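Local coordinates for protein putative cytochrome P450 hydroxylase (Chondromyces apiculatus DSM 436, PDB 6GMF) that binds heme b and, as a cytochrome P450, probably works as a monooxygenase that hydroxylates terpenes, inserting an atom of molecular oxygen, at residues L106-I110 with V141-M145; T26-G30 with I293-I298. All blocks are in the same frame, centred on the assembly; numbering follows the deposited sequence.

Contact 1: L106-I110 with V141-M145; sequences LEPRI and VIAEM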
loop_
_atom_site.group_PDB
_atom_site.type_symbol
_atom_site.label_atom_id
_atom_site.label_comp_id
_atom_site.label_asym_id
_atom_site.label_seq_id
_atom_site.Cartn_x
_atom_site.Cartn_y
_atom_site.Cartn_z
ATOM N N LEU A 106 -17.767 -0.997 7.016
ATOM C CA LEU A 106 -17.813 -0.924 5.526
ATOM C C LEU A 106 -18.020 -2.292 4.880
ATOM O O LEU A 106 -18.290 -2.341 3.692
ATOM C CB LEU A 106 -16.495 -0.334 5.022
ATOM C CG LEU A 106 -16.318 1.173 5.147
ATOM C CD1 LEU A 106 -14.883 1.567 4.860
ATOM C CD2 LEU A 106 -17.259 1.903 4.208
ATOM N N GLU A 107 -17.919 -3.408 5.620
ATOM C CA GLU A 107 -17.796 -4.700 4.965
ATOM C C GLU A 107 -19.006 -5.005 4.060
ATOM O O GLU A 107 -18.848 -5.552 2.961
ATOM C CB GLU A 107 -17.526 -5.808 5.995
ATOM C CG GLU A 107 -17.568 -7.178 5.378
ATOM C CD GLU A 107 -17.136 -8.340 6.243
ATOM O OE1 GLU A 107 -16.813 -8.107 7.401
ATOM O OE2 GLU A 107 -17.100 -9.464 5.724
ATOM N N PRO A 108 -20.272 -4.772 4.481
ATOM C CA PRO A 108 -21.395 -5.031 3.576
ATOM C C PRO A 108 -21.314 -4.272 2.243
ATOM O O PRO A 108 -21.577 -4.870 1.177
ATOM C CB PRO A 108 -22.630 -4.647 4.416
ATOM C CG PRO A 108 -22.141 -4.952 5.844
ATOM C CD PRO A 108 -20.701 -4.462 5.854
ATOM N N ARG A 109 -20.941 -3.005 2.303
ATOM C CA ARG A 109 -20.824 -2.184 1.079
ATOM C C ARG A 109 -19.653 -2.686 0.229
ATOM O O ARG A 109 -19.740 -2.653 -0.954
ATOM C CB ARG A 109 -20.607 -0.723 1.455
ATOM C CG ARG A 109 -20.454 0.192 0.253
ATOM C CD ARG A 109 -21.563 0.062 -0.762
ATOM N NE ARG A 109 -21.229 0.862 -1.927
ATOM C CZ ARG A 109 -21.557 0.566 -3.165
ATOM N NH1 ARG A 109 -22.282 -0.504 -3.425
ATOM N NH2 ARG A 109 -21.148 1.332 -4.149
ATOM N N ILE A 110 -18.566 -3.063 0.868
ATOM C CA ILE A 110 -17.396 -3.591 0.138
ATOM C C ILE A 110 -17.794 -4.879 -0.601
ATOM O O ILE A 110 -17.373 -5.088 -1.733
ATOM C CB ILE A 110 -16.192 -3.756 1.086
ATOM C CG1 ILE A 110 -15.649 -2.390 1.520
ATOM C CG2 ILE A 110 -15.109 -4.613 0.436
ATOM C CD1 ILE A 110 -14.659 -2.415 2.648
ATOM N N VAL A 141 -14.039 2.482 -2.738
ATOM C CA VAL A 141 -14.233 2.426 -1.307
ATOM C C VAL A 141 -13.781 3.720 -0.642
ATOM O O VAL A 141 -14.562 4.314 0.115
ATOM C CB VAL A 141 -13.517 1.234 -0.676
ATOM C CG1 VAL A 141 -13.582 1.334 0.839
ATOM C CG2 VAL A 141 -14.121 -0.044 -1.190
ATOM N N ILE A 142 -12.610 4.240 -1.023
ATOM C CA ILE A 142 -12.108 5.463 -0.366
ATOM C C ILE A 142 -12.945 6.679 -0.760
ATOM O O ILE A 142 -13.178 7.562 0.093
ATOM C CB ILE A 142 -10.591 5.689 -0.503
ATOM C CG1 ILE A 142 -10.026 6.492 0.670
ATOM C CG2 ILE A 142 -10.228 6.334 -1.838
ATOM C CD1 ILE A 142 -10.128 5.776 2.012
ATOM N N ALA A 143 -13.378 6.768 -2.026
ATOM C CA ALA A 143 -14.276 7.876 -2.403
ATOM C C ALA A 143 -15.578 7.816 -1.581
ATOM O O ALA A 143 -16.085 8.824 -1.135
ATOM C CB ALA A 143 -14.511 7.809 -3.892
ATOM N N GLU A 144 -16.114 6.628 -1.343
ATOM C CA GLU A 144 -17.353 6.559 -0.545
ATOM C C GLU A 144 -17.054 6.973 0.893
ATOM O O GLU A 144 -17.857 7.710 1.508
ATOM C CB GLU A 144 -17.972 5.170 -0.644
ATOM C CG GLU A 144 -18.578 5.013 -2.021
ATOM C CD GLU A 144 -19.437 3.807 -2.269
ATOM O OE1 GLU A 144 -19.816 3.099 -1.267
ATOM O OE2 GLU A 144 -19.707 3.571 -3.479
ATOM N N MET A 145 -15.918 6.524 1.434
ATOM C CA MET A 145 -15.559 6.874 2.814
ATOM C C MET A 145 -15.370 8.380 2.967
ATOM O O MET A 145 -15.774 8.978 3.985
ATOM C CB MET A 145 -14.279 6.171 3.248
ATOM C CG MET A 145 -14.515 4.741 3.543
ATOM S SD MET A 145 -12.994 3.996 4.183
ATOM C CE MET A 145 -12.560 5.094 5.517
#

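Contact 2: T26-G30 with I293-I298; sequences TSAVG and IGDERI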
loop_
_atom_site.group_PDB
_atom_site.type_symbol
_atom_site.label_atom_id
_atom_site.label_comp_id
_atom_site.label_asym_id
_atom_site.label_seq_id
_atom_site.Cartn_x
_atom_site.Cartn_y
_atom_site.Cartn_z
ATOM N N THR A 26 25.525 -10.762 1.888
ATOM C CA THR A 26 26.751 -9.974 1.683
ATOM C C THR A 26 26.975 -8.921 2.769
ATOM O O THR A 26 28.081 -8.807 3.284
ATOM C CB THR A 26 26.708 -9.247 0.339
ATOM O OG1 THR A 26 26.553 -10.231 -0.675
ATOM C CG2 THR A 26 27.946 -8.414 0.075
ATOM N N SER A 27 25.942 -8.133 3.088
ATOM C CA SER A 27 26.122 -6.974 3.938
ATOM C C SER A 27 24.791 -6.532 4.555
ATOM O O SER A 27 23.727 -6.695 3.940
ATOM C CB SER A 27 26.729 -5.850 3.147
ATOM O OG SER A 27 26.868 -4.705 3.968
ATOM N N ALA A 28 24.887 -5.972 5.762
ATOM C CA ALA A 28 23.774 -5.357 6.473
ATOM C C ALA A 28 23.221 -4.179 5.677
ATOM O O ALA A 28 22.023 -3.834 5.824
ATOM C CB ALA A 28 24.181 -4.918 7.863
ATOM N N VAL A 29 24.090 -3.506 4.919
ATOM C CA VAL A 29 23.744 -2.319 4.175
ATOM C C VAL A 29 24.231 -2.426 2.725
ATOM O O VAL A 29 25.371 -2.818 2.479
ATOM C CB VAL A 29 24.350 -1.092 4.879
ATOM C CG1 VAL A 29 23.966 0.176 4.155
ATOM C CG2 VAL A 29 23.926 -1.052 6.339
ATOM N N GLY A 30 23.361 -2.035 1.790
ATOM C CA GLY A 30 23.624 -1.879 0.364
ATOM C C GLY A 30 23.406 -0.439 -0.059
ATOM O O GLY A 30 22.914 0.386 0.727
ATOM N N ILE A 293 24.506 -0.073 11.676
ATOM C CA ILE A 293 23.635 -1.229 11.647
ATOM C C ILE A 293 24.418 -2.404 11.067
ATOM O O ILE A 293 25.059 -2.294 10.052
ATOM C CB ILE A 293 22.292 -0.962 10.940
ATOM C CG1 ILE A 293 21.918 -2.137 10.042
ATOM C CG2 ILE A 293 22.276 0.355 10.186
ATOM C CD1 ILE A 293 20.512 -2.091 9.588
ATOM N N GLY A 294 24.397 -3.509 11.814
ATOM C CA GLY A 294 25.174 -4.701 11.509
ATOM C C GLY A 294 26.623 -4.392 11.173
ATOM O O GLY A 294 27.135 -4.908 10.191
ATOM N N ASP A 295 27.258 -3.534 11.986
ATOM C CA ASP A 295 28.688 -3.183 11.908
ATOM C C ASP A 295 29.000 -2.403 10.625
ATOM O O ASP A 295 30.157 -2.224 10.256
ATOM C CB ASP A 295 29.589 -4.417 12.058
ATOM C CG ASP A 295 30.111 -4.626 13.476
ATOM O OD1 ASP A 295 29.310 -4.497 14.428
ATOM O OD2 ASP A 295 31.320 -4.896 13.625
ATOM N N GLU A 296 27.955 -1.918 9.957
ATOM C CA GLU A 296 28.099 -1.028 8.837
ATOM C C GLU A 296 27.634 0.332 9.351
ATOM O O GLU A 296 26.557 0.442 9.977
ATOM C CB GLU A 296 27.261 -1.472 7.634
ATOM C CG GLU A 296 27.464 -2.923 7.224
ATOM C CD GLU A 296 28.786 -3.174 6.532
ATOM O OE1 GLU A 296 29.479 -2.186 6.193
ATOM O OE2 GLU A 296 29.116 -4.351 6.337
ATOM N N ARG A 297 28.469 1.343 9.119
ATOM C CA ARG A 297 28.172 2.678 9.547
ATOM C C ARG A 297 27.420 3.360 8.391
ATOM O O ARG A 297 27.730 3.168 7.215
ATOM C CB ARG A 297 29.465 3.351 10.024
ATOM C CG ARG A 297 29.423 4.870 10.036
ATOM C CD ARG A 297 29.808 5.409 8.677
ATOM N NE ARG A 297 30.318 6.760 8.791
ATOM C CZ ARG A 297 30.949 7.400 7.823
ATOM N NH1 ARG A 297 31.183 8.693 7.951
ATOM N NH2 ARG A 297 31.322 6.754 6.731
ATOM N N ILE A 298 26.372 4.107 8.745
ATOM C CA ILE A 298 25.606 4.880 7.773
ATOM C C ILE A 298 25.786 6.333 8.185
ATOM O O ILE A 298 25.503 6.703 9.322
ATOM C CB ILE A 298 24.116 4.477 7.731
ATOM C CG1 ILE A 298 23.914 3.002 7.361
ATOM C CG2 ILE A 298 23.347 5.373 6.777
ATOM C CD1 ILE A 298 22.470 2.557 7.477
#

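Contact 1: L106-I110 with V141-M145
Arg109 and Glu144 join helices 107-119 and 136-145 by a side-on, two-pronged salt bridge. NE of Arg109 donates to OE1 of Glu144 at 2.7 Å, and NH2 of Arg109 donates to OE2 of Glu144, also at 2.7 Å. Both bonds are nearly straight (172° and 174°) and use the syn lone pairs, and the guanidinium and carboxylate planes lie only 1° apart. The arginine chain leaves with CG opposite the backbone N, then bends at chi2, which turns its NE edge to the acid. Both residues are partly exposed; OE2 of Glu144 also has a salt bridge to Arg153.

Inward of the ion pair the packing is apolar, among the buried Ile110, Val141 and Met145, with partly exposed Leu106 at the boundary. CD1 of Leu106 lies 3.5 Å from CG of Met145, tighter than usual. CG1 of Ile110 meets CG2 of Val141 at 3.9 Å, the two side chains crossing at about a right angle. These helices probably correspond to D and E of the P450 helical core, packed with helix 346-363 (L) through Leu348, Leu351 and Val355; Ile142 touches the heme.

An alanine in place of Arg109 takes both donors away, and Glu144 would probably be left with Arg153 and a carboxylate freer to turn. Paired, coplanar bonds make a directional link, consistent with setting how the two helices face each other.

Contact 2: T26-G30 with I293-I298
Ser27, where the chain leaves helix 16-26, brings its OG to 3.3 Å from OE2 of Glu296. With OG opposite the backbone N (chi1 178°), the hydroxyl reaches forward along its own segment and donates to the carbonyl O of Val29 at 2.8 Å, approaching from 25° outside the carbonyl plane.

Ala28 follows, its CB directed at the type I' turn from Ile293 to Glu296. That methyl lies 3.5 Å from the carbonyl O of Ile293 and 3.9 Å from CG of Glu296. At Gly294, phi is positive (47°), and a side chain would collide with Ala28 CB, so both backbone shape and proximity suit the missing CB.

Val29 contributes mainly one branch: CG2 sits 3.6 Å from CB of Glu296 and 4.1 Å from CD1 of Ile298. The valine and glutamate side chains run past each other in opposite directions, making an aliphatic contact before the Glu296 chain bends at chi2.

At Gly30 the backbone pairs with Ala39 of strand 38-40. The hairpin 291-298 packs beside this edge of the five-stranded mixed sheet, where Met38 touches both Val29 and Ile298, while Asp45 of helix 43-51 touches Ala28 and Ile293.

From the N terminus, the chain first passes through residues 26-30, leaving helix 16-26 for the outermost strand 29-31. It then runs through contact 1, whose segments are 31 residues apart and close a mainly helical loop between helices 107-119 and 136-145. Segment 293-298, separated from 26-30 by 262 residues, then completes contact 2. The shorter loop is therefore wholly enclosed by the longer one, without crossing it. Contact 1 joins two helices close to the heme, whereas contact 2 joins the N-terminal sheet edge to a late hairpin. Their centres lie 43 Å apart, on opposite sides of the chain's centre, and they do not touch.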